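Local coordinates for VgrG protein (Vibrio cholerae, PDB 4E1F), which probably cross-links monomeric actin in the cells it intoxicates, using a nucleotide pocket that here holds ADP close to a bound manganese ion, at residues I277-K282 and I348-R353; F58-D63 and V89-Y94; T18-S23 and P95-D100. The protein carries 1 engineered substitution. All blocks are in the same frame, centred on the assembly; numbering follows the deposited sequence.

Contact 1. Residues I277-K282 and I348-R353. With ADP (adenosine-5'-diphosphate), chain B; SO4 (sulfate ion), chain H.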
loop_
_atom_site.group_PDB
_atom_site.type_symbol
_atom_site.label_atom_id
_atom_site.label_comp_id
_atom_site.label_asym_id
_atom_site.label_seq_id
_atom_site.Cartn_x
_atom_site.Cartn_y
_atom_site.Cartn_z
ATOM N N ILE A 277 -10.802 -0.245 0.149
ATOM C CA ILE A 277 -9.952 0.462 1.109
ATOM C C ILE A 277 -9.306 -0.725 1.840
ATOM O O ILE A 277 -9.943 -1.407 2.648
ATOM C CB ILE A 277 -10.763 1.429 2.026
ATOM C CG1 ILE A 277 -11.491 2.517 1.196
ATOM C CG2 ILE A 277 -9.862 2.043 3.130
ATOM C CD1 ILE A 277 -12.380 3.526 1.999
ATOM N N LEU A 278 -8.072 -1.032 1.434
ATOM C CA LEU A 278 -7.317 -2.188 1.909
ATOM C C LEU A 278 -6.494 -1.934 3.170
ATOM O O LEU A 278 -5.559 -1.130 3.125
ATOM C CB LEU A 278 -6.436 -2.721 0.759
ATOM C CG LEU A 278 -5.489 -3.880 1.068
ATOM C CD1 LEU A 278 -6.253 -5.225 1.229
ATOM C CD2 LEU A 278 -4.363 -3.954 0.028
ATOM N N PRO A 279 -6.794 -2.643 4.302
ATOM C CA PRO A 279 -5.965 -2.472 5.512
ATOM C C PRO A 279 -4.565 -2.963 5.167
ATOM O O PRO A 279 -4.435 -3.967 4.466
ATOM C CB PRO A 279 -6.640 -3.376 6.552
ATOM C CG PRO A 279 -8.052 -3.542 6.054
ATOM C CD PRO A 279 -7.897 -3.591 4.548
ATOM N N ARG A 280 -3.536 -2.187 5.561
ATOM C CA ARG A 280 -2.127 -2.443 5.250
ATOM C C ARG A 280 -1.331 -2.782 6.495
ATOM O O ARG A 280 -0.129 -3.003 6.406
ATOM C CB ARG A 280 -1.530 -1.187 4.581
ATOM C CG ARG A 280 -2.038 -0.958 3.128
ATOM C CD ARG A 280 -1.501 -1.935 2.086
ATOM N NE ARG A 280 -0.040 -1.860 1.955
ATOM C CZ ARG A 280 0.800 -2.757 2.462
ATOM N NH1 ARG A 280 0.334 -3.826 3.101
ATOM N NH2 ARG A 280 2.106 -2.611 2.312
ATOM N N THR A 281 -1.968 -2.733 7.662
ATOM C CA THR A 281 -1.331 -2.989 8.954
ATOM C C THR A 281 -1.915 -4.275 9.550
ATOM O O THR A 281 -3.121 -4.507 9.463
ATOM C CB THR A 281 -1.540 -1.762 9.892
ATOM O OG1 THR A 281 -1.062 -0.572 9.246
ATOM C CG2 THR A 281 -0.861 -1.923 11.271
ATOM N N LYS A 282 -1.044 -5.105 10.142
ATOM C CA LYS A 282 -1.371 -6.348 10.837
ATOM C C LYS A 282 -2.463 -6.098 11.868
ATOM O O LYS A 282 -2.235 -5.319 12.789
ATOM C CB LYS A 282 -0.115 -6.890 11.545
ATOM C CG LYS A 282 -0.286 -8.257 12.230
ATOM C CD LYS A 282 0.998 -8.667 12.965
ATOM C CE LYS A 282 2.104 -9.102 12.027
ATOM N NZ LYS A 282 3.385 -9.290 12.748
ATOM N N ILE A 348 -2.332 3.009 11.849
ATOM C CA ILE A 348 -2.859 1.933 11.017
ATOM C C ILE A 348 -3.091 2.512 9.647
ATOM O O ILE A 348 -3.558 3.642 9.523
ATOM C CB ILE A 348 -4.090 1.198 11.636
ATOM C CG1 ILE A 348 -5.207 2.189 12.061
ATOM C CG2 ILE A 348 -3.630 0.317 12.789
ATOM C CD1 ILE A 348 -6.576 1.549 12.386
ATOM N N LEU A 349 -2.653 1.785 8.619
ATOM C CA LEU A 349 -2.673 2.255 7.241
ATOM C C LEU A 349 -3.660 1.557 6.326
ATOM O O LEU A 349 -3.978 0.382 6.521
ATOM C CB LEU A 349 -1.257 2.158 6.667
ATOM C CG LEU A 349 -0.286 3.316 6.946
ATOM C CD1 LEU A 349 0.078 3.416 8.432
ATOM C CD2 LEU A 349 0.998 3.091 6.194
ATOM N N PHE A 350 -4.157 2.301 5.331
ATOM C CA PHE A 350 -5.142 1.816 4.383
ATOM C C PHE A 350 -4.791 2.235 2.960
ATOM O O PHE A 350 -4.538 3.413 2.694
ATOM C CB PHE A 350 -6.525 2.353 4.763
ATOM C CG PHE A 350 -6.904 1.967 6.171
ATOM C CD1 PHE A 350 -7.467 0.725 6.438
ATOM C CD2 PHE A 350 -6.596 2.801 7.243
ATOM C CE1 PHE A 350 -7.745 0.336 7.749
ATOM C CE2 PHE A 350 -6.877 2.414 8.553
ATOM C CZ PHE A 350 -7.465 1.196 8.796
ATOM N N GLU A 351 -4.825 1.275 2.032
ATOM C CA GLU A 351 -4.564 1.573 0.642
ATOM C C GLU A 351 -5.859 1.783 -0.104
ATOM O O GLU A 351 -6.739 0.931 -0.074
ATOM C CB GLU A 351 -3.745 0.438 0.008
ATOM C CG GLU A 351 -3.337 0.675 -1.439
ATOM C CD GLU A 351 -2.612 -0.510 -2.054
ATOM O OE1 GLU A 351 -1.575 -0.935 -1.502
ATOM O OE2 GLU A 351 -3.063 -0.997 -3.114
ATOM N N PHE A 352 -5.970 2.919 -0.798
ATOM C CA PHE A 352 -7.121 3.190 -1.664
ATOM C C PHE A 352 -6.765 2.569 -3.020
ATOM O O PHE A 352 -5.903 3.098 -3.739
ATOM C CB PHE A 352 -7.414 4.706 -1.755
ATOM C CG PHE A 352 -8.032 5.254 -0.490
ATOM C CD1 PHE A 352 -7.239 5.583 0.608
ATOM C CD2 PHE A 352 -9.408 5.420 -0.385
ATOM C CE1 PHE A 352 -7.817 6.042 1.799
ATOM C CE2 PHE A 352 -9.981 5.945 0.790
ATOM C CZ PHE A 352 -9.181 6.237 1.876
ATOM N N ARG A 353 -7.396 1.419 -3.336
ATOM C CA ARG A 353 -7.123 0.649 -4.560
ATOM C C ARG A 353 -7.361 1.471 -5.824
ATOM O O ARG A 353 -6.640 1.332 -6.810
ATOM C CB ARG A 353 -7.901 -0.671 -4.541
ATOM C CG ARG A 353 -7.483 -1.594 -3.362
ATOM C CD ARG A 353 -6.045 -2.118 -3.514
ATOM N NE ARG A 353 -5.916 -2.998 -4.684
ATOM C CZ ARG A 353 -4.776 -3.500 -5.142
ATOM N NH1 ARG A 353 -3.629 -3.204 -4.551
ATOM N NH2 ARG A 353 -4.779 -4.332 -6.175
HETATM P PB ADP B . 5.251 -3.159 -2.333
HETATM O O1B ADP B . 6.726 -2.795 -2.228
HETATM O O2B ADP B . 5.057 -4.486 -1.593
HETATM O O3B ADP B . 4.963 -3.421 -3.854
HETATM P PA ADP B . 4.634 -0.457 -1.405
HETATM O O1A ADP B . 5.862 -0.486 -0.554
HETATM O O2A ADP B . 4.986 0.208 -2.738
HETATM O O3A ADP B . 4.314 -2.003 -1.715
HETATM O "O5'" ADP B . 3.500 0.457 -0.653
HETATM C "C5'" ADP B . 3.872 1.691 0.054
HETATM C "C4'" ADP B . 2.937 2.892 0.162
HETATM O "O4'" ADP B . 2.616 3.157 1.561
HETATM C "C3'" ADP B . 3.463 4.239 -0.373
HETATM O "O3'" ADP B . 2.463 5.086 -0.934
HETATM C "C2'" ADP B . 3.992 4.916 0.888
HETATM O "O2'" ADP B . 4.152 6.334 0.871
HETATM C "C1'" ADP B . 2.904 4.519 1.858
HETATM N N9 ADP B . 3.223 4.698 3.288
HETATM C C8 ADP B . 4.292 4.169 3.948
HETATM N N7 ADP B . 4.395 4.580 5.194
HETATM C C5 ADP B . 3.304 5.415 5.359
HETATM C C6 ADP B . 2.822 6.154 6.467
HETATM N N6 ADP B . 3.386 6.109 7.688
HETATM N N1 ADP B . 1.710 6.909 6.295
HETATM C C2 ADP B . 1.118 6.902 5.094
HETATM N N3 ADP B . 1.461 6.222 3.997
HETATM C C4 ADP B . 2.568 5.503 4.189
HETATM S S SO4 H . -1.047 -5.189 -6.479
HETATM O O1 SO4 H . 0.071 -5.081 -7.403
HETATM O O2 SO4 H . -2.297 -5.195 -7.228
HETATM O O3 SO4 H . -0.897 -6.415 -5.690
HETATM O O4 SO4 H . -1.036 -4.035 -5.578
HETATM O O HOH W 1 0.177 0.713 0.614
HETATM O O HOH W 2 -4.719 -1.279 8.539
#

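Contact 2. Residues F58-D63 and V89-Y94. With ADP (adenosine-5'-diphosphate), chain B; SO4 (sulfate ion), chain D.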
loop_
_atom_site.group_PDB
_atom_site.type_symbol
_atom_site.label_atom_id
_atom_site.label_comp_id
_atom_site.label_asym_id
_atom_site.label_seq_id
_atom_site.Cartn_x
_atom_site.Cartn_y
_atom_site.Cartn_z
ATOM N N PHE A 58 10.187 10.686 -3.457
ATOM C CA PHE A 58 9.664 9.428 -3.964
ATOM C C PHE A 58 10.745 8.472 -4.411
ATOM O O PHE A 58 11.863 8.893 -4.717
ATOM C CB PHE A 58 8.610 9.654 -5.054
ATOM C CG PHE A 58 9.111 10.272 -6.331
ATOM C CD1 PHE A 58 9.610 9.477 -7.354
ATOM C CD2 PHE A 58 9.058 11.651 -6.523
ATOM C CE1 PHE A 58 10.094 10.054 -8.532
ATOM C CE2 PHE A 58 9.489 12.220 -7.722
ATOM C CZ PHE A 58 10.002 11.420 -8.715
ATOM N N MET A 59 10.408 7.189 -4.445
ATOM C CA MET A 59 11.309 6.125 -4.869
ATOM C C MET A 59 11.008 5.752 -6.304
ATOM O O MET A 59 9.858 5.807 -6.748
ATOM C CB MET A 59 11.106 4.875 -3.999
ATOM C CG MET A 59 11.439 5.067 -2.524
ATOM S SD MET A 59 10.743 3.666 -1.651
ATOM C CE MET A 59 11.317 3.947 -0.062
ATOM N N LEU A 60 12.045 5.302 -7.000
ATOM C CA LEU A 60 11.981 4.758 -8.354
ATOM C C LEU A 60 12.030 3.255 -8.184
ATOM O O LEU A 60 13.031 2.710 -7.694
ATOM C CB LEU A 60 13.187 5.259 -9.170
ATOM C CG LEU A 60 12.983 6.610 -9.872
ATOM C CD1 LEU A 60 13.228 7.773 -8.923
ATOM C CD2 LEU A 60 13.960 6.751 -11.002
ATOM N N THR A 61 10.920 2.590 -8.530
ATOM C CA THR A 61 10.779 1.157 -8.346
ATOM C C THR A 61 10.319 0.418 -9.578
ATOM O O THR A 61 9.673 0.993 -10.459
ATOM C CB THR A 61 9.766 0.840 -7.213
ATOM O OG1 THR A 61 8.438 1.132 -7.668
ATOM C CG2 THR A 61 10.070 1.567 -5.884
ATOM N N LYS A 62 10.568 -0.892 -9.579
ATOM C CA LYS A 62 10.072 -1.800 -10.612
ATOM C C LYS A 62 8.776 -2.330 -10.033
ATOM O O LYS A 62 8.674 -2.498 -8.800
ATOM C CB LYS A 62 11.077 -2.943 -10.939
ATOM C CG LYS A 62 11.587 -3.754 -9.730
ATOM C CD LYS A 62 12.127 -5.109 -10.188
ATOM C CE LYS A 62 12.838 -5.793 -9.046
ATOM N NZ LYS A 62 13.259 -7.182 -9.399
ATOM N N ASP A 63 7.758 -2.470 -10.879
ATOM C CA ASP A 63 6.446 -2.919 -10.409
ATOM C C ASP A 63 6.022 -4.234 -11.071
ATOM O O ASP A 63 6.303 -5.299 -10.532
ATOM C CB ASP A 63 5.387 -1.792 -10.584
ATOM C CG ASP A 63 4.002 -2.104 -10.022
ATOM O OD1 ASP A 63 3.888 -3.046 -9.217
ATOM O OD2 ASP A 63 3.035 -1.404 -10.396
ATOM N N VAL A 89 7.539 0.828 -14.378
ATOM C CA VAL A 89 8.133 1.692 -13.365
ATOM C C VAL A 89 7.001 2.273 -12.533
ATOM O O VAL A 89 5.999 2.734 -13.094
ATOM C CB VAL A 89 9.028 2.825 -13.976
ATOM C CG1 VAL A 89 9.440 3.860 -12.921
ATOM C CG2 VAL A 89 10.267 2.243 -14.643
ATOM N N GLU A 90 7.142 2.209 -11.194
ATOM C CA GLU A 90 6.196 2.855 -10.310
ATOM C C GLU A 90 6.912 3.883 -9.422
ATOM O O GLU A 90 7.939 3.581 -8.804
ATOM C CB GLU A 90 5.430 1.820 -9.491
ATOM C CG GLU A 90 4.255 2.407 -8.725
ATOM C CD GLU A 90 3.535 1.393 -7.860
ATOM O OE1 GLU A 90 4.217 0.513 -7.291
ATOM O OE2 GLU A 90 2.305 1.531 -7.676
ATOM N N LEU A 91 6.360 5.100 -9.359
ATOM C CA LEU A 91 6.901 6.148 -8.491
ATOM C C LEU A 91 6.139 6.093 -7.144
ATOM O O LEU A 91 4.915 6.133 -7.135
ATOM C CB LEU A 91 6.833 7.519 -9.166
ATOM C CG LEU A 91 7.476 7.656 -10.554
ATOM C CD1 LEU A 91 7.408 9.078 -11.014
ATOM C CD2 LEU A 91 8.889 7.091 -10.611
ATOM N N VAL A 92 6.875 5.832 -6.049
ATOM C CA VAL A 92 6.345 5.608 -4.689
ATOM C C VAL A 92 6.811 6.714 -3.741
ATOM O O VAL A 92 7.985 6.795 -3.388
ATOM C CB VAL A 92 6.710 4.195 -4.153
ATOM C CG1 VAL A 92 5.999 3.926 -2.832
ATOM C CG2 VAL A 92 6.360 3.111 -5.174
ATOM N N SER A 93 5.898 7.596 -3.362
ATOM C CA SER A 93 6.285 8.732 -2.544
ATOM C C SER A 93 6.642 8.320 -1.140
ATOM O O SER A 93 6.174 7.277 -0.650
ATOM C CB SER A 93 5.182 9.789 -2.527
ATOM O OG SER A 93 4.171 9.395 -1.611
ATOM N N TYR A 94 7.490 9.136 -0.502
ATOM C CA TYR A 94 7.791 9.000 0.906
ATOM C C TYR A 94 6.582 9.664 1.547
ATOM O O TYR A 94 6.128 10.701 1.028
ATOM C CB TYR A 94 9.086 9.747 1.242
ATOM C CG TYR A 94 10.289 8.941 0.813
ATOM C CD1 TYR A 94 10.809 9.060 -0.474
ATOM C CD2 TYR A 94 10.853 7.990 1.660
ATOM C CE1 TYR A 94 11.884 8.280 -0.896
ATOM C CE2 TYR A 94 11.937 7.211 1.251
ATOM C CZ TYR A 94 12.466 7.380 -0.022
ATOM O OH TYR A 94 13.534 6.622 -0.431
HETATM P PB ADP B . 5.251 -3.159 -2.333
HETATM O O1B ADP B . 6.726 -2.795 -2.228
HETATM O O2B ADP B . 5.057 -4.486 -1.593
HETATM O O3B ADP B . 4.963 -3.421 -3.854
HETATM P PA ADP B . 4.634 -0.457 -1.405
HETATM O O1A ADP B . 5.862 -0.486 -0.554
HETATM O O2A ADP B . 4.986 0.208 -2.738
HETATM O O3A ADP B . 4.314 -2.003 -1.715
HETATM O "O5'" ADP B . 3.500 0.457 -0.653
HETATM C "C5'" ADP B . 3.872 1.691 0.054
HETATM C "C4'" ADP B . 2.937 2.892 0.162
HETATM O "O4'" ADP B . 2.616 3.157 1.561
HETATM C "C3'" ADP B . 3.463 4.239 -0.373
HETATM O "O3'" ADP B . 2.463 5.086 -0.934
HETATM C "C2'" ADP B . 3.992 4.916 0.888
HETATM O "O2'" ADP B . 4.152 6.334 0.871
HETATM C "C1'" ADP B . 2.904 4.519 1.858
HETATM N N9 ADP B . 3.223 4.698 3.288
HETATM C C8 ADP B . 4.292 4.169 3.948
HETATM N N7 ADP B . 4.395 4.580 5.194
HETATM C C5 ADP B . 3.304 5.415 5.359
HETATM C C6 ADP B . 2.822 6.154 6.467
HETATM N N6 ADP B . 3.386 6.109 7.688
HETATM N N1 ADP B . 1.710 6.909 6.295
HETATM C C2 ADP B . 1.118 6.902 5.094
HETATM N N3 ADP B . 1.461 6.222 3.997
HETATM C C4 ADP B . 2.568 5.503 4.189
HETATM S S SO4 D . 10.784 -9.964 -8.356
HETATM O O1 SO4 D . 12.076 -10.592 -8.667
HETATM O O2 SO4 D . 10.190 -10.565 -7.153
HETATM O O3 SO4 D . 10.977 -8.539 -8.172
HETATM O O4 SO4 D . 9.882 -10.145 -9.460
HETATM O O HOH W 3 6.616 -0.464 -6.724
#

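Contact 3. Residues T18-S23 and P95-D100. With ADP (adenosine-5'-diphosphate), chain B.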
loop_
_atom_site.group_PDB
_atom_site.type_symbol
_atom_site.label_atom_id
_atom_site.label_comp_id
_atom_site.label_asym_id
_atom_site.label_seq_id
_atom_site.Cartn_x
_atom_site.Cartn_y
_atom_site.Cartn_z
ATOM N N THR A 18 8.685 6.762 9.657
ATOM C CA THR A 18 7.626 6.003 10.345
ATOM C C THR A 18 6.670 6.863 11.174
ATOM O O THR A 18 5.494 6.504 11.309
ATOM C CB THR A 18 8.234 4.900 11.238
ATOM O OG1 THR A 18 9.161 5.503 12.149
ATOM C CG2 THR A 18 8.940 3.815 10.438
ATOM N N HIS A 19 7.176 7.990 11.738
ATOM C CA HIS A 19 6.379 8.881 12.600
ATOM C C HIS A 19 5.851 10.163 11.953
ATOM O O HIS A 19 6.608 10.890 11.307
ATOM C CB HIS A 19 7.168 9.255 13.871
ATOM C CG HIS A 19 6.311 9.974 14.877
ATOM N ND1 HIS A 19 5.528 9.274 15.795
ATOM C CD2 HIS A 19 6.067 11.299 15.013
ATOM C CE1 HIS A 19 4.862 10.197 16.467
ATOM N NE2 HIS A 19 5.153 11.432 16.030
ATOM N N PHE A 20 4.579 10.493 12.225
ATOM C CA PHE A 20 3.911 11.732 11.793
ATOM C C PHE A 20 3.093 12.292 12.940
ATOM O O PHE A 20 2.536 11.514 13.715
ATOM C CB PHE A 20 3.039 11.529 10.535
ATOM C CG PHE A 20 3.909 11.284 9.326
ATOM C CD1 PHE A 20 4.544 12.341 8.684
ATOM C CD2 PHE A 20 4.188 9.988 8.903
ATOM C CE1 PHE A 20 5.426 12.106 7.628
ATOM C CE2 PHE A 20 5.061 9.752 7.839
ATOM C CZ PHE A 20 5.669 10.811 7.204
ATOM N N PRO A 21 3.018 13.628 13.105
ATOM C CA PRO A 21 2.255 14.171 14.246
ATOM C C PRO A 21 0.760 13.823 14.230
ATOM O O PRO A 21 0.185 13.591 15.284
ATOM C CB PRO A 21 2.474 15.689 14.134
ATOM C CG PRO A 21 2.839 15.928 12.710
ATOM C CD PRO A 21 3.634 14.708 12.306
ATOM N N LYS A 22 0.158 13.733 13.035
ATOM C CA LYS A 22 -1.261 13.452 12.830
ATOM C C LYS A 22 -1.392 12.462 11.632
ATOM O O LYS A 22 -0.478 11.661 11.403
ATOM C CB LYS A 22 -1.990 14.792 12.535
ATOM C CG LYS A 22 -2.916 15.281 13.648
ATOM C CD LYS A 22 -3.603 16.607 13.271
ATOM C CE LYS A 22 -4.701 17.055 14.228
ATOM N NZ LYS A 22 -5.959 16.260 14.105
ATOM N N SER A 23 -2.496 12.551 10.872
ATOM C CA SER A 23 -2.763 11.700 9.711
ATOM C C SER A 23 -1.718 11.905 8.618
ATOM O O SER A 23 -1.255 13.035 8.412
ATOM C CB SER A 23 -4.171 11.941 9.171
ATOM O OG SER A 23 -4.311 13.239 8.615
ATOM N N PRO A 95 5.991 9.071 2.616
ATOM C CA PRO A 95 4.783 9.674 3.197
ATOM C C PRO A 95 5.041 11.079 3.754
ATOM O O PRO A 95 6.182 11.399 4.115
ATOM C CB PRO A 95 4.416 8.698 4.313
ATOM C CG PRO A 95 5.697 7.990 4.660
ATOM C CD PRO A 95 6.379 7.841 3.351
ATOM N N CYS A 96 3.987 11.905 3.816
ATOM C CA CYS A 96 4.044 13.245 4.391
ATOM C C CYS A 96 2.770 13.445 5.200
ATOM O O CYS A 96 1.907 12.558 5.193
ATOM C CB CYS A 96 4.199 14.310 3.305
ATOM S SG CYS A 96 2.808 14.431 2.155
ATOM N N GLU A 97 2.672 14.578 5.935
ATOM C CA GLU A 97 1.467 14.928 6.677
ATOM C C GLU A 97 0.376 15.255 5.666
ATOM O O GLU A 97 0.645 15.949 4.675
ATOM C CB GLU A 97 1.716 16.145 7.579
ATOM C CG GLU A 97 2.851 15.913 8.572
ATOM C CD GLU A 97 3.383 17.138 9.295
ATOM O OE1 GLU A 97 4.596 17.164 9.607
ATOM O OE2 GLU A 97 2.586 18.064 9.565
ATOM N N MET A 98 -0.839 14.729 5.900
ATOM C CA MET A 98 -1.992 14.920 5.009
ATOM C C MET A 98 -2.334 16.374 4.752
ATOM O O MET A 98 -2.771 16.698 3.648
ATOM C CB MET A 98 -3.239 14.207 5.550
ATOM C CG MET A 98 -3.318 12.790 5.119
ATOM S SD MET A 98 -4.956 12.061 5.238
ATOM C CE MET A 98 -5.682 12.592 3.722
ATOM N N ASP A 99 -2.156 17.237 5.779
ATOM C CA ASP A 99 -2.452 18.668 5.709
ATOM C C ASP A 99 -1.231 19.539 5.391
ATOM O O ASP A 99 -1.310 20.759 5.533
ATOM C CB ASP A 99 -3.197 19.149 6.976
ATOM C CG ASP A 99 -2.407 19.111 8.280
ATOM O OD1 ASP A 99 -1.317 18.486 8.307
ATOM O OD2 ASP A 99 -2.896 19.673 9.283
ATOM N N ASP A 100 -0.108 18.926 4.961
ATOM C CA ASP A 100 1.101 19.663 4.580
ATOM C C ASP A 100 1.035 19.925 3.059
ATOM O O ASP A 100 1.483 19.113 2.252
ATOM C CB ASP A 100 2.375 18.887 4.984
ATOM C CG ASP A 100 3.681 19.640 4.796
ATOM O OD1 ASP A 100 3.714 20.569 3.980
ATOM O OD2 ASP A 100 4.703 19.199 5.354
HETATM P PB ADP B . 5.251 -3.159 -2.333
HETATM O O1B ADP B . 6.726 -2.795 -2.228
HETATM O O2B ADP B . 5.057 -4.486 -1.593
HETATM O O3B ADP B . 4.963 -3.421 -3.854
HETATM P PA ADP B . 4.634 -0.457 -1.405
HETATM O O1A ADP B . 5.862 -0.486 -0.554
HETATM O O2A ADP B . 4.986 0.208 -2.738
HETATM O O3A ADP B . 4.314 -2.003 -1.715
HETATM O "O5'" ADP B . 3.500 0.457 -0.653
HETATM C "C5'" ADP B . 3.872 1.691 0.054
HETATM C "C4'" ADP B . 2.937 2.892 0.162
HETATM O "O4'" ADP B . 2.616 3.157 1.561
HETATM C "C3'" ADP B . 3.463 4.239 -0.373
HETATM O "O3'" ADP B . 2.463 5.086 -0.934
HETATM C "C2'" ADP B . 3.992 4.916 0.888
HETATM O "O2'" ADP B . 4.152 6.334 0.871
HETATM C "C1'" ADP B . 2.904 4.519 1.858
HETATM N N9 ADP B . 3.223 4.698 3.288
HETATM C C8 ADP B . 4.292 4.169 3.948
HETATM N N7 ADP B . 4.395 4.580 5.194
HETATM C C5 ADP B . 3.304 5.415 5.359
HETATM C C6 ADP B . 2.822 6.154 6.467
HETATM N N6 ADP B . 3.386 6.109 7.688
HETATM N N1 ADP B . 1.710 6.909 6.295
HETATM C C2 ADP B . 1.118 6.902 5.094
HETATM N N3 ADP B . 1.461 6.222 3.997
HETATM C C4 ADP B . 2.568 5.503 4.189
HETATM O O HOH W 4 -2.496 15.582 8.616
#

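Contact 1. Residues I277-K282 and I348-R353
The Phe352 ring carries Ile277 CG2 over one face, while the end of the isoleucine chain runs alongside the ring, Ile277 CD1 lying 3.6 Å from Phe352 CE2. Phe350 meets Pro279 obliquely, its CD1 3.7 Å from Pro279 CA, and one face of its ring has a water near the rim. Arg280 NE donates to another water, in plane at the guanidinium edge, which donates on to Glu351 OE1. Arg353 turns the edge of its guanidinium to both the Glu351 carboxylate and a sulfate ion.

Between these side chains the antiparallel strands are joined by Leu278 and Glu351, each N bonded to the other's O. Past Pro279, Arg280 N continues the pattern to Leu349 O (2.8 Å), and Thr281 OG1 then replaces a backbone carbonyl by accepting from Leu349 N at 2.9 Å. Leu349 CD2 packs on the adenine, 3.4 Å from ADP C5.

Glu351 CG is anti to its backbone N (chi1 -177°), which extends the carboxylate between two arginines. Arg353 NH1 grips Glu351 OE2 at 2.7 Å; Arg280 NE stands 3.9 Å from Glu351 OE1, a long salt bridge, and Arg280 NH1 bonds His331 O. This network fixes how all three charged groups are turned.

Contact 2. Residues F58-D63 and V89-Y94
Phe58 and Leu91 lie side by side at the apolar centre, pointing the same way from neighbouring antiparallel strands. Both methyl groups of Leu91 reach the ring, with Phe58 CE1 3.8 Å from Leu91 CD1. Phe58 CG sits between its own backbone N and carbonyl carbon (chi1 66°), which lays the ring alongside Leu91. The backbones of Phe58 and Ser93 pair closely here, bringing Phe58 CB to 3.5 Å from Ser93 CA. Leu60 adds a looser contact to Leu91 on the same face.

On the other face the Met59 and Tyr94 side chains cross at about a right angle. This is an oblique Met-aromatic contact in which the carbons flanking the sulfur come closest, Met59 CG standing 3.6 Å from Tyr94 CZ. Tyr94 OH bonds Pro14 O, fixing the far end of the ring, while Phe58 N meets the ring edge.

Farther along this face the chemistry turns polar. Thr61 N and Thr61 OG1 both donate to Glu90 O, from opposite faces of its carbonyl plane, the hydroxyl at 2.7 Å. A water donates to both Thr61 OG1 and Glu90 OE1. Last come the Asp63 and Glu90 carboxylates, stacked with their planes 3° apart and Asp63 OD2 only 3.8 Å from Glu90 OE1. Glu30 OE1 also lies close to Asp63 OD2; the manganese ion, about 4 Å from the Glu90 side chain, probably eases the repulsion.

Val92 CG1 packs 3.5 Å from ADP C3', and Ser93 O accepts from ADP O2', so strand 85-97 forms a wall of the nucleotide pocket. Strand 45-51 pairs with the far edge of strand 56-68, strands 24-30 and 34-38 pair with strand 85-97, and helix 101-124 packs on Phe58 and Leu91 through Met111.

Contact 3. Residues T18-S23 and P95-D100
Phe20 drives the rim of its ring against a backbone carbonyl: Phe20 CZ is 3.2 Å from Pro95 O, an oblique approach of an aromatic carbon to a peptide oxygen. The same ring passes the Pro95 side chain at about a right angle, Phe20 CE2 lying 3.7 Å from Pro95 CG. Farther round, Phe20 CE1 comes to Cys96 CA, and Cys96 O stands over one face of the ring, offset toward the rim. With CG anti to its carbonyl carbon (chi1 -70°), Phe20 turns its ring against the backbone of 95-97.

Pro95 packs directly on the adenine, its CG 3.6 Å from ADP C5. Phe20 backs Pro95, with its ring edge near the adenine amino group, Phe20 CD2 being 4.1 Å from ADP N6.

In the fold, this is where strand 85-97 ends and the chain passes through a type I turn, Glu97 to Asp100, into helix 101-124. Asp100 is the N-cap of that helix, its OD1 accepting from Ala103 N. The other segment runs from the short strand 19-20, which pairs with strand 337-339, toward strand 24-30.

Past the ring, Pro21 crosses the extended Glu97 side chain at about a right angle, Pro21 CG resting 3.7 Å from Glu97 CD. Beyond it a single backbone bond joins the segments, Met98 N to Ser23 O at 3.1 Å; it is almost perfectly straight at the hydrogen (179°), although the donor is tilted 33° from the carbonyl plane. The side chains of the same two residues pack together as well: Ser23 OG lies 3.4 Å from Met98 CB and also touches Met98 SD, which Ser23 CB approaches too, while the hydroxyl finds its hydrogen-bond partner in Glu191 OE1.

In the fold
All three contacts border the ADP site from different sides. Contacts 1 and 2 are buried antiparallel strand pairs; contact 3 is partly buried, built on a ring, scattered side-chain packing and one backbone bond. Contacts 2 and 3 use successive parts of strand 85-97, the first along the ribose and the second at the base, whereas contact 1 joins strands 277-279 and 344-352 about 18 Å from contact 2, centre to centre. Leu349 of contact 1 and Pro95 of contact 3 sandwich the adenine. The polar chemistry of the three contrasts: contact 1 sets an acid between arginines, contact 2 brings two acids together near manganese, and contact 3 has no salt bridge across its segments.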